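Nucleoporin nup120 (Schizosaccharomyces pombe, PDB 4GQ2) serves as a structural constituent of the nuclear pore complex, whose nucleoporins both build the pore and can dock transiently associated nuclear transport factors. Local coordinates at residues 677-682 / 769-774; 670-675 / 761-766; 732-737 / 811-816. All coordinates share one frame; numbering follows the deposited sequence.

Interaction 1 (677-682 / 769-774); sequences SVARVL and TALQFF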
# COMPACT_ATOMS: atom_id res chain seq x y z
N SER A 677 -7.10 -2.01 -11.49
CA SER A 677 -6.68 -1.13 -12.58
C SER A 677 -6.80 0.33 -12.18
O SER A 677 -5.87 1.12 -12.36
CB SER A 677 -7.53 -1.41 -13.82
OG SER A 677 -7.30 -2.73 -14.28
N VAL A 678 -7.96 0.68 -11.61
CA VAL A 678 -8.22 2.04 -11.15
C VAL A 678 -7.21 2.47 -10.09
O VAL A 678 -6.63 3.57 -10.18
CB VAL A 678 -9.67 2.18 -10.61
CG1 VAL A 678 -9.85 3.51 -9.89
CG2 VAL A 678 -10.66 2.05 -11.76
N ALA A 679 -6.97 1.59 -9.10
CA ALA A 679 -5.99 1.86 -8.04
C ALA A 679 -4.60 2.18 -8.57
O ALA A 679 -3.94 3.07 -8.06
CB ALA A 679 -5.93 0.69 -7.05
N ARG A 680 -4.16 1.46 -9.60
CA ARG A 680 -2.84 1.70 -10.17
C ARG A 680 -2.76 3.05 -10.87
O ARG A 680 -1.80 3.80 -10.69
CB ARG A 680 -2.42 0.54 -11.09
CG ARG A 680 -2.08 -0.72 -10.30
CD ARG A 680 -1.80 -1.95 -11.16
NE ARG A 680 -1.44 -3.08 -10.30
CZ ARG A 680 -0.20 -3.39 -9.93
NH1 ARG A 680 0.84 -2.70 -10.38
NH2 ARG A 680 0.00 -4.43 -9.13
N VAL A 681 -3.79 3.38 -11.65
CA VAL A 681 -3.85 4.68 -12.32
C VAL A 681 -3.95 5.82 -11.29
O VAL A 681 -3.23 6.81 -11.41
CB VAL A 681 -5.01 4.76 -13.34
CG1 VAL A 681 -5.19 6.18 -13.85
CG2 VAL A 681 -4.76 3.81 -14.50
N LEU A 682 -4.82 5.67 -10.28
CA LEU A 682 -4.92 6.65 -9.20
C LEU A 682 -3.58 6.90 -8.50
O LEU A 682 -3.16 8.05 -8.35
CB LEU A 682 -5.99 6.25 -8.16
CG LEU A 682 -7.44 6.42 -8.63
CD1 LEU A 682 -8.41 5.93 -7.57
CD2 LEU A 682 -7.74 7.86 -9.02
N THR A 769 -6.12 -3.95 -1.38
CA THR A 769 -5.57 -2.73 -0.79
C THR A 769 -6.65 -1.74 -0.42
O THR A 769 -7.77 -1.78 -0.95
CB THR A 769 -4.57 -2.04 -1.73
OG1 THR A 769 -5.28 -1.39 -2.79
CG2 THR A 769 -3.58 -3.06 -2.33
N ALA A 770 -6.30 -0.82 0.48
CA ALA A 770 -7.19 0.27 0.85
C ALA A 770 -7.55 1.18 -0.34
O ALA A 770 -8.64 1.73 -0.39
CB ALA A 770 -6.58 1.09 1.98
N LEU A 771 -6.62 1.34 -1.29
CA LEU A 771 -6.88 2.18 -2.46
C LEU A 771 -7.81 1.49 -3.47
O LEU A 771 -8.56 2.15 -4.17
CB LEU A 771 -5.58 2.64 -3.12
CG LEU A 771 -5.70 3.69 -4.22
CD1 LEU A 771 -6.37 4.96 -3.72
CD2 LEU A 771 -4.34 4.00 -4.84
N GLN A 772 -7.75 0.16 -3.53
CA GLN A 772 -8.68 -0.61 -4.35
C GLN A 772 -10.09 -0.55 -3.75
O GLN A 772 -11.08 -0.47 -4.47
CB GLN A 772 -8.22 -2.07 -4.51
CG GLN A 772 -6.89 -2.23 -5.26
CD GLN A 772 -6.27 -3.61 -5.14
OE1 GLN A 772 -6.66 -4.43 -4.30
NE2 GLN A 772 -5.28 -3.88 -5.99
N PHE A 773 -10.17 -0.59 -2.42
CA PHE A 773 -11.42 -0.43 -1.68
C PHE A 773 -12.04 0.95 -1.98
O PHE A 773 -13.22 1.05 -2.32
CB PHE A 773 -11.12 -0.59 -0.19
CG PHE A 773 -12.33 -0.58 0.70
CD1 PHE A 773 -12.89 0.61 1.14
CD2 PHE A 773 -12.86 -1.78 1.18
CE1 PHE A 773 -13.97 0.61 2.00
CE2 PHE A 773 -13.95 -1.78 2.04
CZ PHE A 773 -14.51 -0.59 2.46
N PHE A 774 -11.23 2.01 -1.87
CA PHE A 774 -11.66 3.35 -2.27
C PHE A 774 -12.15 3.36 -3.72
O PHE A 774 -13.18 3.97 -4.03
CB PHE A 774 -10.50 4.34 -2.13
CG PHE A 774 -10.80 5.73 -2.62
CD1 PHE A 774 -11.61 6.59 -1.88
CD2 PHE A 774 -10.27 6.18 -3.82
CE1 PHE A 774 -11.87 7.88 -2.32
CE2 PHE A 774 -10.54 7.47 -4.27
CZ PHE A 774 -11.34 8.32 -3.52
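The first turn of helix 770-777, closed by a capping box, packs across the long helix 672-703, with Ala-679 meeting Leu-771 and Gln-772 at the crossing. The short axes pass 8.4 Å apart at 108°, and the close approach is consistent with the small side chain of Ala-679 at the crossing point, where the CA atoms of Ala-679 and Gln-772 lie 5.2 Å apart. Ala-679 CB rests against Gln-772 CG at 3.6 Å, while on its other flank the isobutyl group of Leu-771 lies alongside the helix backbone, its CD2 3.4 Å from Ala-679 O. Leu-771 reaches this place because its CG stands anti to the backbone N (chi1 -171°), and the same methyl touches Leu-682 CB one turn further on. Leu-682 CD1 then meets the edge of the Phe-774 ring near its plane, at CD2, the two side chains crossing at about a right angle.

The capping box and Asn-768 together hold the polar end of Gln-772. Its backbone N donates to Thr-769 OG1 (3.0 Å), and its amide OE1 receives Thr-769 N at 3.0 Å, with the donor well above the carbonyl plane; Asn-768 N binds OE1 as well. Two backbone N-H groups therefore hold the amide oxygen over the helix start while the aliphatic part of the chain faces Ala-679.

On other sides of helix 672-703, Ser-677 and Val-681 pack on strand 3-11, and Val-678 and Leu-682 reach helix 790-803. Phe-773 and Phe-774 extend from the short helix to helix 812-822.

Interaction 2 (670-675 / 761-766); sequences PSLFLC and MEALAS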
# COMPACT_ATOMS: atom_id res chain seq x y z
N PRO A 670 -18.31 -3.74 -9.24
CA PRO A 670 -17.20 -3.75 -10.18
C PRO A 670 -16.47 -5.08 -10.10
O PRO A 670 -16.58 -5.78 -9.09
CB PRO A 670 -16.29 -2.64 -9.67
CG PRO A 670 -16.55 -2.59 -8.20
CD PRO A 670 -17.99 -2.94 -8.03
N SER A 671 -15.73 -5.44 -11.15
CA SER A 671 -14.87 -6.61 -11.08
C SER A 671 -13.66 -6.26 -10.21
O SER A 671 -13.30 -5.08 -10.08
CB SER A 671 -14.39 -7.01 -12.47
OG SER A 671 -13.39 -6.11 -12.92
N LEU A 672 -13.02 -7.27 -9.64
CA LEU A 672 -11.79 -7.05 -8.90
C LEU A 672 -10.73 -6.42 -9.80
O LEU A 672 -10.06 -5.46 -9.40
CB LEU A 672 -11.27 -8.35 -8.29
CG LEU A 672 -12.13 -8.87 -7.13
CD1 LEU A 672 -11.72 -10.30 -6.78
CD2 LEU A 672 -12.09 -7.93 -5.91
N PHE A 673 -10.61 -6.93 -11.03
CA PHE A 673 -9.64 -6.41 -11.98
C PHE A 673 -9.82 -4.92 -12.26
O PHE A 673 -8.84 -4.19 -12.43
CB PHE A 673 -9.65 -7.23 -13.28
CG PHE A 673 -8.64 -6.75 -14.30
CD1 PHE A 673 -7.28 -6.92 -14.08
CD2 PHE A 673 -9.06 -6.13 -15.46
CE1 PHE A 673 -6.36 -6.48 -15.01
CE2 PHE A 673 -8.14 -5.68 -16.39
CZ PHE A 673 -6.79 -5.86 -16.17
N LEU A 674 -11.08 -4.47 -12.30
CA LEU A 674 -11.36 -3.05 -12.43
C LEU A 674 -10.78 -2.24 -11.26
O LEU A 674 -10.09 -1.24 -11.46
CB LEU A 674 -12.85 -2.77 -12.57
CG LEU A 674 -13.00 -1.27 -12.82
CD1 LEU A 674 -13.31 -0.96 -14.28
CD2 LEU A 674 -14.02 -0.65 -11.89
N CYS A 675 -11.08 -2.69 -10.04
CA CYS A 675 -10.57 -2.05 -8.83
C CYS A 675 -9.05 -1.96 -8.84
O CYS A 675 -8.48 -0.91 -8.54
CB CYS A 675 -11.05 -2.79 -7.58
SG CYS A 675 -12.84 -2.81 -7.42
N MET A 761 -22.18 -4.96 -3.15
CA MET A 761 -20.81 -4.64 -3.51
C MET A 761 -19.92 -5.69 -2.86
O MET A 761 -19.49 -5.56 -1.71
CB MET A 761 -20.44 -3.21 -3.08
CG MET A 761 -19.27 -2.61 -3.86
SD MET A 761 -19.72 -1.46 -5.17
CE MET A 761 -19.75 0.12 -4.32
N GLU A 762 -19.68 -6.76 -3.62
CA GLU A 762 -18.94 -7.93 -3.17
C GLU A 762 -17.45 -7.64 -3.23
O GLU A 762 -16.66 -8.21 -2.48
CB GLU A 762 -19.29 -9.09 -4.09
CG GLU A 762 -19.01 -10.49 -3.56
CD GLU A 762 -19.56 -11.55 -4.49
OE1 GLU A 762 -20.75 -11.45 -4.87
OE2 GLU A 762 -18.81 -12.49 -4.86
N ALA A 763 -17.07 -6.76 -4.15
CA ALA A 763 -15.68 -6.41 -4.38
C ALA A 763 -15.07 -5.78 -3.14
O ALA A 763 -13.89 -5.96 -2.87
CB ALA A 763 -15.55 -5.50 -5.59
N LEU A 764 -15.89 -5.08 -2.36
CA LEU A 764 -15.43 -4.38 -1.15
C LEU A 764 -14.81 -5.30 -0.10
O LEU A 764 -13.96 -4.88 0.69
CB LEU A 764 -16.56 -3.56 -0.53
CG LEU A 764 -16.87 -2.22 -1.22
CD1 LEU A 764 -18.13 -1.59 -0.64
CD2 LEU A 764 -15.70 -1.25 -1.13
N ALA A 765 -15.23 -6.56 -0.11
CA ALA A 765 -14.79 -7.55 0.88
C ALA A 765 -13.69 -8.48 0.36
O ALA A 765 -13.18 -9.31 1.13
CB ALA A 765 -15.98 -8.36 1.38
N SER A 766 -13.32 -8.35 -0.91
CA SER A 766 -12.37 -9.29 -1.55
C SER A 766 -11.13 -8.59 -2.09
O SER A 766 -10.13 -9.21 -2.44
CB SER A 766 -13.08 -10.06 -2.67
OG SER A 766 -14.33 -10.58 -2.24
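Ala-763 CB points into the start of helix 672-703 and is met there by three residues. Pro-670 comes closest, through its carbonyl O at 3.7 Å and its ring carbon CG at 4.0 Å; Cys-675 SG approaches the same methyl at 4.2 Å, as does Leu-672 CD2. Next to this group the Pro-670 ring continues to Met-761, whose SD lies 3.7 Å from Pro-670 CD with the side chains crossing at about a right angle. The Met-761 chain bends at both chi2 and chi3 to bring the sulfur there, but it is poorly ordered, and this flank is probably less firmly defined than the rest. On the other flank Leu-672 CD2 reaches past Ala-763 to Ser-766, touching CB at 4.0 Å.

These residues belong to the first turn of helix 672-703, within the Nup120 helical domain family, and to the linker between helices 719-739 and 770-777, whose residues 762-764 take helical backbone angles without the regular bonds. Backbone bonds from Ala-765 N to Glu-762 O and from Ser-766 N to Ala-763 O curl the linker tightly, and Ser-766 OG adds a weak bond to Glu-762 O.

The helix start is set in turn by Ser-671 at the N-cap. Its OG, held near the backbone by a chi1 of 75°, accepts from Leu-674 N at 2.9 Å and also bonds to Ser-90 O. Farther out, Phe-673 stacks with Phe-17, Pro-670 and Leu-674 pack on Tyr-779, and Leu-764 turns to Phe-773, Ala-776 and Leu-777 of helix 770-777.

Interaction 3 (732-737 / 811-816); sequences VSFLLE and DLVTEL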
# COMPACT_ATOMS: atom_id res chain seq x y z
N VAL A 732 -4.84 14.00 -1.00
CA VAL A 732 -3.95 13.29 -1.90
C VAL A 732 -2.96 12.39 -1.14
O VAL A 732 -2.84 11.20 -1.44
CB VAL A 732 -3.25 14.28 -2.86
CG1 VAL A 732 -2.05 13.64 -3.54
CG2 VAL A 732 -4.25 14.81 -3.89
N SER A 733 -2.28 12.95 -0.13
CA SER A 733 -1.31 12.19 0.66
C SER A 733 -1.98 11.09 1.47
O SER A 733 -1.43 10.01 1.61
CB SER A 733 -0.50 13.12 1.58
OG SER A 733 0.17 14.12 0.83
N PHE A 734 -3.17 11.37 1.98
CA PHE A 734 -4.00 10.34 2.60
C PHE A 734 -4.21 9.14 1.67
O PHE A 734 -3.88 7.99 2.03
CB PHE A 734 -5.32 10.96 3.07
CG PHE A 734 -6.39 9.96 3.39
CD1 PHE A 734 -6.34 9.21 4.55
CD2 PHE A 734 -7.49 9.81 2.54
CE1 PHE A 734 -7.34 8.30 4.86
CE2 PHE A 734 -8.50 8.90 2.83
CZ PHE A 734 -8.42 8.14 3.99
N LEU A 735 -4.72 9.39 0.47
CA LEU A 735 -4.93 8.32 -0.50
C LEU A 735 -3.65 7.59 -0.94
O LEU A 735 -3.68 6.39 -1.19
CB LEU A 735 -5.73 8.81 -1.70
CG LEU A 735 -7.18 9.18 -1.37
CD1 LEU A 735 -7.80 9.95 -2.52
CD2 LEU A 735 -8.02 7.96 -1.03
N LEU A 736 -2.54 8.32 -1.03
CA LEU A 736 -1.26 7.70 -1.35
C LEU A 736 -0.84 6.70 -0.26
O LEU A 736 -0.25 5.66 -0.55
CB LEU A 736 -0.16 8.76 -1.61
CG LEU A 736 -0.28 9.45 -2.98
CD1 LEU A 736 0.70 10.60 -3.14
CD2 LEU A 736 -0.08 8.45 -4.12
N GLU A 737 -1.19 7.00 0.98
CA GLU A 737 -0.97 6.08 2.08
C GLU A 737 -1.90 4.86 1.96
O GLU A 737 -1.60 3.79 2.49
CB GLU A 737 -1.14 6.78 3.44
CG GLU A 737 -0.15 6.32 4.50
CD GLU A 737 -0.42 6.88 5.89
OE1 GLU A 737 -0.63 6.06 6.83
OE2 GLU A 737 -0.42 8.12 6.05
N ASP A 811 -16.31 15.00 5.06
CA ASP A 811 -14.90 14.80 4.80
C ASP A 811 -14.62 13.44 4.18
O ASP A 811 -15.12 12.40 4.64
CB ASP A 811 -14.10 14.95 6.09
CG ASP A 811 -12.65 15.17 5.83
OD1 ASP A 811 -12.32 16.22 5.23
OD2 ASP A 811 -11.83 14.31 6.21
N LEU A 812 -13.79 13.45 3.15
CA LEU A 812 -13.38 12.24 2.43
C LEU A 812 -12.68 11.20 3.32
O LEU A 812 -12.90 9.99 3.17
CB LEU A 812 -12.49 12.62 1.25
CG LEU A 812 -12.07 11.65 0.13
CD1 LEU A 812 -10.97 10.69 0.58
CD2 LEU A 812 -13.27 10.93 -0.46
N VAL A 813 -11.85 11.67 4.25
CA VAL A 813 -11.16 10.76 5.18
C VAL A 813 -12.19 10.03 6.02
O VAL A 813 -12.16 8.81 6.15
CB VAL A 813 -10.15 11.49 6.08
CG1 VAL A 813 -9.58 10.54 7.12
CG2 VAL A 813 -9.02 12.08 5.25
N THR A 814 -13.13 10.79 6.58
CA THR A 814 -14.16 10.20 7.43
C THR A 814 -14.96 9.16 6.65
O THR A 814 -15.16 8.05 7.14
CB THR A 814 -15.09 11.26 8.02
OG1 THR A 814 -14.31 12.24 8.72
CG2 THR A 814 -16.06 10.62 8.99
N GLU A 815 -15.37 9.52 5.44
CA GLU A 815 -16.14 8.63 4.57
C GLU A 815 -15.39 7.33 4.29
O GLU A 815 -15.94 6.25 4.47
CB GLU A 815 -16.48 9.33 3.26
CG GLU A 815 -17.51 10.45 3.38
CD GLU A 815 -17.85 11.10 2.05
OE1 GLU A 815 -17.38 10.62 0.99
OE2 GLU A 815 -18.61 12.09 2.05
N LEU A 816 -14.14 7.44 3.84
CA LEU A 816 -13.39 6.25 3.48
C LEU A 816 -13.12 5.37 4.70
O LEU A 816 -13.40 4.17 4.67
CB LEU A 816 -12.09 6.60 2.73
CG LEU A 816 -11.16 5.42 2.42
CD1 LEU A 816 -11.89 4.34 1.63
CD2 LEU A 816 -9.91 5.90 1.68
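Phe-734 lays one face of its ring over the CG2 methyl of Val-813, which stands 3.8 Å from the ring centroid and 8° off the normal, a nearly centred CH-pi contact. The other Val-813 branch, CG1, comes up to Phe-734 CE1 at 3.9 Å, so both methyls engage the aromatic group. Leu-812 approaches differently: its CD1 lies at the ring edge, near the plane, 3.8 Å from Phe-734 CE2. From the side of the ring plane away from Val-813 CG2, Leu-816 CD2 comes in obliquely and contacts both CE2 and CZ of Phe-734, each at 3.5 Å.

With CG anti to the backbone N (chi1 164°), the ring is carried across to helix 812-822 and bridges axes that are 11.2 Å apart. Leu-735 works beside it, its CD2 touching Leu-816 CD2 at 3.9 Å and approaching Leu-812 CD1 more loosely. An alanine in place of Phe-734 would lose the ring on which Val-813, Leu-812 and Leu-816 converge and is likely to leave a gap between helices this far apart.

At the start of helix 812-822, Asp-811 is the N-cap; its OD2 accepts a weak bond from Val-813 N, and its OD1 forms a salt bridge with Arg-730, a charged link back to helix 719-739. Trp-835 meets the Phe-734 ring edge-to-face and also binds the Glu-737 carboxylate through its indole N-H.

The helix axes of 732-737 and 812-816 run in the same sense, inclined by 26°: a roughly parallel helix pair whose apolar core is joined by Phe-774 of helix 770-777, in the helical part of a protein that also carries a beta-propeller.

How the interactions relate
All three contacts are buried, but their surroundings differ. Interactions 1 and 2 both use helix 672-703, one on its body and one at its first turn, and touch where Phe-773 CD2 lies 3.3 Å from Leu-764 O. Interaction 1 also adjoins interaction 3, because Phe-773 and Phe-774 continue into Leu-735, Leu-812 and Leu-816; it stands between the other two, whose nearest atoms are about 7 Å apart. A single alanine at the crossing probably allows the close, steep approach in interaction 1, whereas an aromatic ring spans the wider, roughly parallel helices of interaction 3. Interaction 2 instead joins a helix start to a linker, with partly exposed Met-761 and Ser-766 among its touching residues.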